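Local coordinates for CAMK/CAMK2 protein kinase (Salpingoeca rosetta, PDB 5IG1), which probably phosphorylates serine and threonine residues of proteins with ATP under calcium/calmodulin control, the chain here carrying its kinase domain, at residues Y113-M122 with C204-L212. Numbering follows the deposited sequence.
Sequences YNEKDASACM and CGVILYILL
Tyr113 reaches across to the carbonyl of Leu211: its OH donates a hydrogen bond to Leu211 O, which lies at the edge of the ring and in its plane. With CG anti to the backbone N (chi1 175°), the rigid ring carries the hydroxyl from the loop ahead of helix 115-122 to the C-terminal part of 204-212. A phenylalanine here would probably keep the ring packing but leave Leu211 O without this donor. The axes of the two helical segments, nearly antiparallel at 154°, come within 9.8 Å, and at Ala118 a lone methyl fits against the leucines, its CB 4.0 Å from Leu211 CB and 3.9 Å from Leu212 CD2. Met122 crosses Leu208 at about a right angle; its CG lies 3.6 Å from both Leu208 CD1 and Leu211 CD1. The flexible thioether chain, bent at chi2 and chi3, can lie over these leucines and still end with CE 3.9 Å from Cys204 CB. At the helix start Asn114 OD1 accepts from Asp117 N as N-cap. The pair joins helices 115-134 and 198-213 in the helical C-lobe; Phe104 of helix 103-107 touches Leu211, Trp275 of helix 274-277 packs on Ala118 and Leu208, and helix 288-302 meets Tyr113 through Leu291.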
# COMPACT_ATOMS: atom_id res chain seq x y z
N TYR A 113 7.26 -11.12 16.77
CA TYR A 113 7.46 -10.41 15.52
C TYR A 113 8.96 -10.17 15.37
O TYR A 113 9.58 -9.60 16.28
CB TYR A 113 6.68 -9.09 15.50
CG TYR A 113 6.94 -8.24 14.28
CD1 TYR A 113 6.41 -8.58 13.05
CD2 TYR A 113 7.70 -7.09 14.37
CE1 TYR A 113 6.64 -7.81 11.93
CE2 TYR A 113 7.94 -6.31 13.26
CZ TYR A 113 7.41 -6.67 12.04
OH TYR A 113 7.64 -5.89 10.92
N ASN A 114 9.52 -10.61 14.26
CA ASN A 114 10.95 -10.52 14.03
C ASN A 114 11.19 -10.13 12.58
O ASN A 114 10.25 -9.96 11.80
CB ASN A 114 11.65 -11.84 14.39
CG ASN A 114 11.13 -13.01 13.59
OD1 ASN A 114 10.06 -12.95 12.98
ND2 ASN A 114 11.89 -14.10 13.59
N GLU A 115 12.47 -9.99 12.22
CA GLU A 115 12.80 -9.58 10.86
C GLU A 115 12.29 -10.57 9.84
O GLU A 115 12.02 -10.18 8.70
CB GLU A 115 14.32 -9.43 10.70
CG GLU A 115 14.95 -8.24 11.37
CD GLU A 115 16.41 -8.13 11.00
OE1 GLU A 115 16.78 -8.68 9.94
OE2 GLU A 115 17.18 -7.51 11.77
N LYS A 116 12.18 -11.85 10.20
CA LYS A 116 11.68 -12.84 9.25
C LYS A 116 10.23 -12.56 8.88
O LYS A 116 9.86 -12.64 7.71
CB LYS A 116 11.84 -14.25 9.83
CG LYS A 116 13.29 -14.65 10.08
CD LYS A 116 13.38 -16.06 10.62
CE LYS A 116 14.80 -16.39 11.06
NZ LYS A 116 15.76 -16.33 9.94
N ASP A 117 9.40 -12.22 9.87
CA ASP A 117 8.03 -11.81 9.57
C ASP A 117 8.02 -10.57 8.68
O ASP A 117 7.29 -10.51 7.69
CB ASP A 117 7.26 -11.55 10.86
CG ASP A 117 7.17 -12.78 11.74
OD1 ASP A 117 7.60 -13.86 11.28
OD2 ASP A 117 6.65 -12.68 12.87
N ALA A 118 8.84 -9.57 9.03
CA ALA A 118 8.90 -8.36 8.23
C ALA A 118 9.35 -8.66 6.81
O ALA A 118 8.94 -7.98 5.86
CB ALA A 118 9.83 -7.34 8.89
N SER A 119 10.19 -9.68 6.64
CA SER A 119 10.66 -10.07 5.33
C SER A 119 9.59 -10.83 4.56
O SER A 119 9.56 -10.76 3.33
CB SER A 119 11.93 -10.93 5.47
OG SER A 119 12.48 -11.23 4.20
N ALA A 120 8.73 -11.57 5.26
CA ALA A 120 7.60 -12.21 4.59
C ALA A 120 6.62 -11.16 4.09
O ALA A 120 6.17 -11.21 2.94
CB ALA A 120 6.92 -13.18 5.55
N CYS A 121 6.29 -10.18 4.94
CA CYS A 121 5.43 -9.08 4.52
C CYS A 121 6.04 -8.35 3.33
O CYS A 121 5.39 -8.16 2.30
CB CYS A 121 5.21 -8.12 5.69
SG CYS A 121 4.37 -8.84 7.10
N MET A 122 7.31 -7.95 3.46
CA MET A 122 7.94 -7.21 2.38
C MET A 122 8.07 -8.06 1.13
O MET A 122 8.05 -7.53 0.02
CB MET A 122 9.32 -6.71 2.81
CG MET A 122 9.24 -5.43 3.60
SD MET A 122 8.51 -4.15 2.58
CE MET A 122 9.55 -4.29 1.14
N CYS A 204 8.53 1.43 -0.27
CA CYS A 204 8.81 0.15 0.36
C CYS A 204 9.91 0.30 1.40
O CYS A 204 9.78 -0.16 2.54
CB CYS A 204 9.18 -0.90 -0.68
SG CYS A 204 7.77 -1.55 -1.57
N GLY A 205 10.99 1.00 1.04
CA GLY A 205 12.04 1.32 1.99
C GLY A 205 11.47 1.94 3.24
O GLY A 205 11.65 1.41 4.34
N VAL A 206 10.71 3.03 3.07
CA VAL A 206 10.12 3.70 4.22
C VAL A 206 9.27 2.73 5.01
O VAL A 206 9.27 2.74 6.25
CB VAL A 206 9.31 4.93 3.75
CG1 VAL A 206 8.76 5.68 4.93
CG2 VAL A 206 10.18 5.83 2.89
N ILE A 207 8.53 1.87 4.31
CA ILE A 207 7.69 0.89 4.99
C ILE A 207 8.55 -0.13 5.72
O ILE A 207 8.33 -0.44 6.90
CB ILE A 207 6.75 0.22 3.97
CG1 ILE A 207 5.72 1.23 3.45
CG2 ILE A 207 6.07 -1.01 4.56
CD1 ILE A 207 4.91 0.70 2.30
N LEU A 208 9.58 -0.65 5.03
CA LEU A 208 10.42 -1.68 5.62
C LEU A 208 11.06 -1.17 6.91
O LEU A 208 11.00 -1.83 7.95
CB LEU A 208 11.47 -2.13 4.61
CG LEU A 208 12.54 -3.10 5.09
CD1 LEU A 208 11.90 -4.29 5.81
CD2 LEU A 208 13.41 -3.57 3.93
N TYR A 209 11.65 0.03 6.85
CA TYR A 209 12.14 0.74 8.03
C TYR A 209 11.15 0.64 9.18
O TYR A 209 11.49 0.16 10.27
CB TYR A 209 12.40 2.20 7.65
CG TYR A 209 13.22 3.00 8.63
CD1 TYR A 209 12.63 3.56 9.75
CD2 TYR A 209 14.56 3.25 8.41
CE1 TYR A 209 13.37 4.33 10.65
CE2 TYR A 209 15.31 4.01 9.29
CZ TYR A 209 14.71 4.54 10.41
OH TYR A 209 15.44 5.29 11.29
N ILE A 210 9.90 1.07 8.94
CA ILE A 210 8.90 1.01 10.00
C ILE A 210 8.76 -0.43 10.50
O ILE A 210 8.86 -0.70 11.70
CB ILE A 210 7.56 1.58 9.51
CG1 ILE A 210 7.79 2.97 8.92
CG2 ILE A 210 6.59 1.67 10.66
CD1 ILE A 210 6.59 3.51 8.16
N LEU A 211 8.59 -1.36 9.56
CA LEU A 211 8.44 -2.78 9.89
C LEU A 211 9.52 -3.27 10.83
O LEU A 211 9.29 -4.22 11.59
CB LEU A 211 8.44 -3.62 8.61
CG LEU A 211 7.18 -3.62 7.74
CD1 LEU A 211 7.34 -4.53 6.53
CD2 LEU A 211 6.00 -4.05 8.57
N LEU A 212 10.70 -2.64 10.82
CA LEU A 212 11.78 -3.11 11.68
C LEU A 212 11.79 -2.42 13.04
O LEU A 212 12.10 -3.08 14.04
CB LEU A 212 13.12 -2.90 10.98
CG LEU A 212 13.24 -3.66 9.66
CD1 LEU A 212 14.63 -3.57 9.08
CD2 LEU A 212 12.82 -5.11 9.86